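Local coordinates for lipoprotein (Colwellia psychrerythraea, PDB 3O0Y) that is a putative lipoprotein of the DUF885 family, of unknown molecular function and possibly related to metallopeptidases, at residues A[101-105]-A[457-461]; A[210-215]-A[254-259]. All coordinates share one frame; numbering follows the deposited sequence.

Interaction 1: residues A[101-105]-A[457-461]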
loop_
_atom_site.group_PDB
_atom_site.type_symbol
_atom_site.label_atom_id
_atom_site.label_comp_id
_atom_site.label_asym_id
_atom_site.label_seq_id
_atom_site.Cartn_x
_atom_site.Cartn_y
_atom_site.Cartn_z
ATOM N N THR A 101 12.694 -21.310 12.361
ATOM C CA THR A 101 12.497 -19.863 12.469
ATOM C C THR A 101 13.801 -19.146 12.164
ATOM O O THR A 101 13.823 -18.166 11.435
ATOM C CB THR A 101 11.949 -19.404 13.862
ATOM O OG1 THR A 101 10.692 -20.062 14.079
ATOM C CG2 THR A 101 11.716 -17.798 13.883
ATOM N N THR A 102 14.911 -19.682 12.663
ATOM C CA THR A 102 16.195 -19.038 12.450
ATOM C C THR A 102 16.599 -19.142 10.972
ATOM O O THR A 102 17.042 -18.171 10.341
ATOM C CB THR A 102 17.231 -19.593 13.539
ATOM O OG1 THR A 102 16.691 -19.276 14.853
ATOM C CG2 THR A 102 18.568 -18.925 13.360
ATOM N N LYS A 103 16.284 -20.269 10.364
ATOM C CA LYS A 103 16.502 -20.424 8.947
ATOM C C LYS A 103 15.615 -19.514 8.125
ATOM O O LYS A 103 16.017 -18.898 7.116
ATOM C CB LYS A 103 16.314 -21.881 8.522
ATOM C CG LYS A 103 17.342 -22.819 9.202
ATOM C CD LYS A 103 17.246 -24.223 8.604
ATOM C CE LYS A 103 17.901 -25.322 9.458
ATOM N NZ LYS A 103 16.890 -26.110 10.284
ATOM N N ASN A 104 14.365 -19.415 8.540
ATOM C CA ASN A 104 13.449 -18.555 7.801
ATOM C C ASN A 104 13.845 -17.051 7.969
ATOM O O ASN A 104 13.661 -16.271 7.073
ATOM C CB ASN A 104 12.019 -18.723 8.317
ATOM C CG ASN A 104 11.333 -19.968 7.779
ATOM O OD1 ASN A 104 11.855 -20.665 6.885
ATOM N ND2 ASN A 104 10.166 -20.300 8.388
ATOM N N ASN A 105 14.315 -16.642 9.147
ATOM C CA ASN A 105 14.806 -15.278 9.311
ATOM C C ASN A 105 15.902 -14.962 8.298
ATOM O O ASN A 105 15.897 -13.893 7.733
ATOM C CB ASN A 105 15.340 -15.022 10.714
ATOM C CG ASN A 105 14.251 -14.859 11.767
ATOM O OD1 ASN A 105 13.140 -14.536 11.450
ATOM N ND2 ASN A 105 14.635 -15.003 13.063
ATOM N N LEU A 457 10.664 -11.574 16.243
ATOM C CA LEU A 457 11.240 -11.558 14.898
ATOM C C LEU A 457 12.087 -10.298 14.789
ATOM O O LEU A 457 11.800 -9.273 15.419
ATOM C CB LEU A 457 10.130 -11.517 13.857
ATOM C CG LEU A 457 9.239 -12.767 13.820
ATOM C CD1 LEU A 457 8.171 -12.602 12.736
ATOM C CD2 LEU A 457 10.033 -14.073 13.621
ATOM N N PRO A 458 13.118 -10.364 13.980
ATOM C CA PRO A 458 13.867 -9.179 13.584
ATOM C C PRO A 458 12.937 -8.089 13.135
ATOM O O PRO A 458 11.900 -8.377 12.510
ATOM C CB PRO A 458 14.741 -9.654 12.398
ATOM C CG PRO A 458 14.502 -11.029 12.216
ATOM C CD PRO A 458 13.464 -11.537 13.191
ATOM N N PHE A 459 13.264 -6.835 13.435
ATOM C CA PHE A 459 12.291 -5.766 13.268
ATOM C C PHE A 459 11.764 -5.637 11.864
ATOM O O PHE A 459 10.551 -5.528 11.666
ATOM C CB PHE A 459 12.790 -4.398 13.683
ATOM C CG PHE A 459 11.743 -3.359 13.618
ATOM C CD1 PHE A 459 10.847 -3.186 14.625
ATOM C CD2 PHE A 459 11.693 -2.532 12.524
ATOM C CE1 PHE A 459 9.863 -2.171 14.514
ATOM C CE2 PHE A 459 10.725 -1.577 12.389
ATOM C CZ PHE A 459 9.795 -1.413 13.383
ATOM N N LEU A 460 12.603 -5.756 10.848
ATOM C CA LEU A 460 12.055 -5.580 9.517
ATOM C C LEU A 460 11.051 -6.681 9.126
ATOM O O LEU A 460 10.146 -6.446 8.305
ATOM C CB LEU A 460 13.191 -5.553 8.490
ATOM C CG LEU A 460 14.004 -4.247 8.426
ATOM C CD1 LEU A 460 15.100 -4.330 7.286
ATOM C CD2 LEU A 460 13.141 -3.001 8.244
ATOM N N ARG A 461 11.150 -7.830 9.786
ATOM C CA ARG A 461 10.155 -8.868 9.623
ATOM C C ARG A 461 8.807 -8.549 10.221
ATOM O O ARG A 461 7.789 -9.073 9.739
ATOM C CB ARG A 461 10.591 -10.223 10.164
ATOM C CG ARG A 461 11.567 -10.911 9.157
ATOM C CD ARG A 461 11.557 -12.419 9.403
ATOM N NE ARG A 461 10.255 -13.067 9.173
ATOM C CZ ARG A 461 9.986 -14.336 9.398
ATOM N NH1 ARG A 461 10.890 -15.196 9.900
ATOM N NH2 ARG A 461 8.770 -14.798 9.155
HETATM O O HOH W 1 8.934 -17.892 10.209
#
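L457 meets helix 100-117 through one branch of its fork: CD2 lies 4.1 Å from CG2 of T101 and 3.8 Å from OD1 of N105, while CD1 leans over one face of the R461 guanidinium. A branched aliphatic chain can thus touch a methyl and shelter a charge at once. P458 follows with its ring turned to the helix; its CD comes within 3.5 Å of N105 OD1, and a rigid proline suits the backbone just ahead of helix 459-462. R461 then reaches back. Its chain bends at chi3 (63°), bringing NH1 to N105 OD1, an amide oxygen suited to accept from an arginine N-H. The 2.8 Å hydrogen bond from NH1 to OD1 is moderately bent (148°) and tilted from the carbonyl plane, the amide and guanidinium planes standing 77° apart. NH2 shares a water with ND2 of N104, whose amide is also held by R600 and N601. With an alanine in place of N105, NH1 of R461 would probably lose this acceptor and the proline ring its amide neighbour. The arrangement is a loop and the short helical turn after it packed on the first turns of helix 100-117, in a mainly helical fold.

Interaction 2: residues A[210-215]-A[254-259]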
loop_
_atom_site.group_PDB
_atom_site.type_symbol
_atom_site.label_atom_id
_atom_site.label_comp_id
_atom_site.label_asym_id
_atom_site.label_seq_id
_atom_site.Cartn_x
_atom_site.Cartn_y
_atom_site.Cartn_z
ATOM N N PHE A 210 -0.633 21.799 -5.304
ATOM C CA PHE A 210 -0.019 21.883 -3.930
ATOM C C PHE A 210 0.220 23.333 -3.447
ATOM O O PHE A 210 -0.030 23.646 -2.250
ATOM C CB PHE A 210 1.292 21.061 -3.869
ATOM C CG PHE A 210 1.782 20.748 -2.461
ATOM C CD1 PHE A 210 1.319 19.639 -1.783
ATOM C CD2 PHE A 210 2.722 21.549 -1.849
ATOM C CE1 PHE A 210 1.832 19.324 -0.532
ATOM C CE2 PHE A 210 3.211 21.255 -0.598
ATOM C CZ PHE A 210 2.757 20.151 0.064
ATOM N N THR A 211 0.586 24.209 -4.386
ATOM C CA THR A 211 0.852 25.622 -4.122
ATOM C C THR A 211 -0.187 26.564 -4.732
ATOM O O THR A 211 0.073 27.765 -4.881
ATOM C CB THR A 211 2.267 26.047 -4.597
ATOM O OG1 THR A 211 2.322 26.072 -6.022
ATOM C CG2 THR A 211 3.370 25.145 -3.978
ATOM N N SER A 212 -1.381 26.053 -5.031
ATOM C CA SER A 212 -2.344 26.860 -5.757
ATOM C C SER A 212 -3.063 27.860 -4.838
ATOM O O SER A 212 -3.542 28.891 -5.316
ATOM C CB SER A 212 -3.348 26.006 -6.502
ATOM O OG SER A 212 -4.151 25.172 -5.670
ATOM N N GLY A 213 -3.227 27.497 -3.565
ATOM C CA GLY A 213 -3.796 28.392 -2.552
ATOM C C GLY A 213 -2.735 29.178 -1.843
ATOM O O GLY A 213 -1.532 29.001 -2.073
ATOM N N SER A 214 -3.143 30.100 -0.979
ATOM C CA SER A 214 -2.134 30.913 -0.292
ATOM C C SER A 214 -1.406 30.025 0.710
ATOM O O SER A 214 -1.996 29.132 1.302
ATOM C CB SER A 214 -2.772 32.087 0.472
ATOM O OG SER A 214 -3.725 31.567 1.402
ATOM N N ALA A 215 -0.167 30.383 0.975
ATOM C CA ALA A 215 0.659 29.637 1.941
ATOM C C ALA A 215 0.011 29.644 3.322
ATOM O O ALA A 215 0.048 28.635 4.029
ATOM C CB ALA A 215 2.043 30.239 2.014
ATOM N N VAL A 254 8.809 25.838 1.335
ATOM C CA VAL A 254 8.008 24.794 0.698
ATOM C C VAL A 254 7.521 25.203 -0.656
ATOM O O VAL A 254 7.699 24.444 -1.624
ATOM C CB VAL A 254 6.832 24.342 1.574
ATOM C CG1 VAL A 254 5.978 23.282 0.865
ATOM C CG2 VAL A 254 7.429 23.775 2.932
ATOM N N TYR A 255 6.941 26.415 -0.747
ATOM C CA TYR A 255 6.337 26.875 -2.001
ATOM C C TYR A 255 7.348 26.946 -3.148
ATOM O O TYR A 255 7.103 26.331 -4.201
ATOM C CB TYR A 255 5.578 28.186 -1.801
ATOM C CG TYR A 255 4.163 27.958 -1.528
ATOM C CD1 TYR A 255 3.756 26.994 -0.630
ATOM C CD2 TYR A 255 3.171 28.765 -2.105
ATOM C CE1 TYR A 255 2.440 26.758 -0.398
ATOM C CE2 TYR A 255 1.845 28.521 -1.868
ATOM C CZ TYR A 255 1.479 27.527 -1.013
ATOM O OH TYR A 255 0.164 27.255 -0.717
ATOM N N PRO A 256 8.475 27.623 -2.967
ATOM C CA PRO A 256 9.469 27.608 -4.029
ATOM C C PRO A 256 10.041 26.202 -4.377
ATOM O O PRO A 256 10.404 25.951 -5.558
ATOM C CB PRO A 256 10.570 28.508 -3.487
ATOM C CG PRO A 256 9.832 29.459 -2.586
ATOM C CD PRO A 256 8.887 28.533 -1.878
ATOM N N ALA A 257 10.118 25.314 -3.369
ATOM C CA ALA A 257 10.613 23.953 -3.602
ATOM C C ALA A 257 9.659 23.236 -4.575
ATOM O O ALA A 257 10.106 22.734 -5.622
ATOM C CB ALA A 257 10.781 23.189 -2.243
ATOM N N TYR A 258 8.346 23.251 -4.294
ATOM C CA TYR A 258 7.359 22.591 -5.162
ATOM C C TYR A 258 7.311 23.221 -6.531
ATOM O O TYR A 258 7.298 22.540 -7.543
ATOM C CB TYR A 258 5.964 22.532 -4.550
ATOM C CG TYR A 258 5.854 21.343 -3.598
ATOM C CD1 TYR A 258 6.601 21.290 -2.435
ATOM C CD2 TYR A 258 5.037 20.250 -3.897
ATOM C CE1 TYR A 258 6.542 20.200 -1.606
ATOM C CE2 TYR A 258 5.014 19.138 -3.116
ATOM C CZ TYR A 258 5.769 19.095 -1.965
ATOM O OH TYR A 258 5.705 17.991 -1.117
ATOM N N GLN A 259 7.416 24.527 -6.561
ATOM C CA GLN A 259 7.429 25.252 -7.832
ATOM C C GLN A 259 8.602 24.840 -8.697
ATOM O O GLN A 259 8.456 24.723 -9.913
ATOM C CB GLN A 259 7.387 26.767 -7.553
ATOM C CG GLN A 259 5.945 27.138 -7.031
ATOM C CD GLN A 259 5.852 28.520 -6.330
ATOM O OE1 GLN A 259 4.766 28.922 -5.949
ATOM N NE2 GLN A 259 6.973 29.163 -6.078
HETATM O O HOH W 2 -2.079 25.382 -1.966
#
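Two aromatic residues of helix 236-268, one turn apart, receive the loop 210-215 in different ways: Y258 stacks on F210, and Y255 is held between T211 and A215. The F210 and Y258 rings form an offset stack, nearly parallel at 10° with centroids 3.9 Å apart, and CE2 of Y258 sits over the centre of the F210 ring. F210 carries CG anti to its backbone N (chi1 -163°), a setting that presents its ring to the helix. At the edge of the same ring, near its plane, CG1 of V254 comes within 3.7 Å of CE2 of F210, so a flat, apolar side chain serves here for both stacking and edge packing. Y258 is a tyrosine rather than a phenylalanine to some purpose, for its hydroxyl is hydrogen-bonded to the carbonyl of L145.

The Y255 ring is covered on opposite faces. CB of T211 makes a CH-pi contact 3.8 Å from the ring centroid, and CB of A215 makes another from the opposite face, 4.2 Å from the ring centroid of Y255. A threonine or alanine suits such a place because its CB can lie close over a ring face. CG2 of T211 also reaches CB of Y258, at 3.7 Å. The phenol end of Y255 reaches the loop backbone: OH donates to the carbonyl O of G213 at 2.8 Å, coming from well above the carbonyl plane. One water donates to Y255 OH and to F210 O and accepts from G213 N, linking two backbone points of the loop to the helix. Helices 144-154, 174-190 and 219-228 pack around the F210, V254 and Y258 side. Altogether this is a loop joining two helices, packed by its aromatic and methyl groups against a long helix.

After several N-terminal helices the chain enters helix 100-117, whose opening turn is one half of interaction 1. It then runs through a series of helices to the loop 210-215, the first half of interaction 2. That contact closes after 38 intervening residues, mostly helical. Only much later, past the small three-stranded sheet, does 457-461 return to 101-105 and close interaction 1. The short closure therefore lies within the long one, and the two do not cross. Their centres are about 43 Å apart, on opposite sides of the chain's centre: interaction 2 ties the loop between helices 197-210 and 219-228 to helix 236-268, whereas interaction 1 ties helix 100-117 to 457-461.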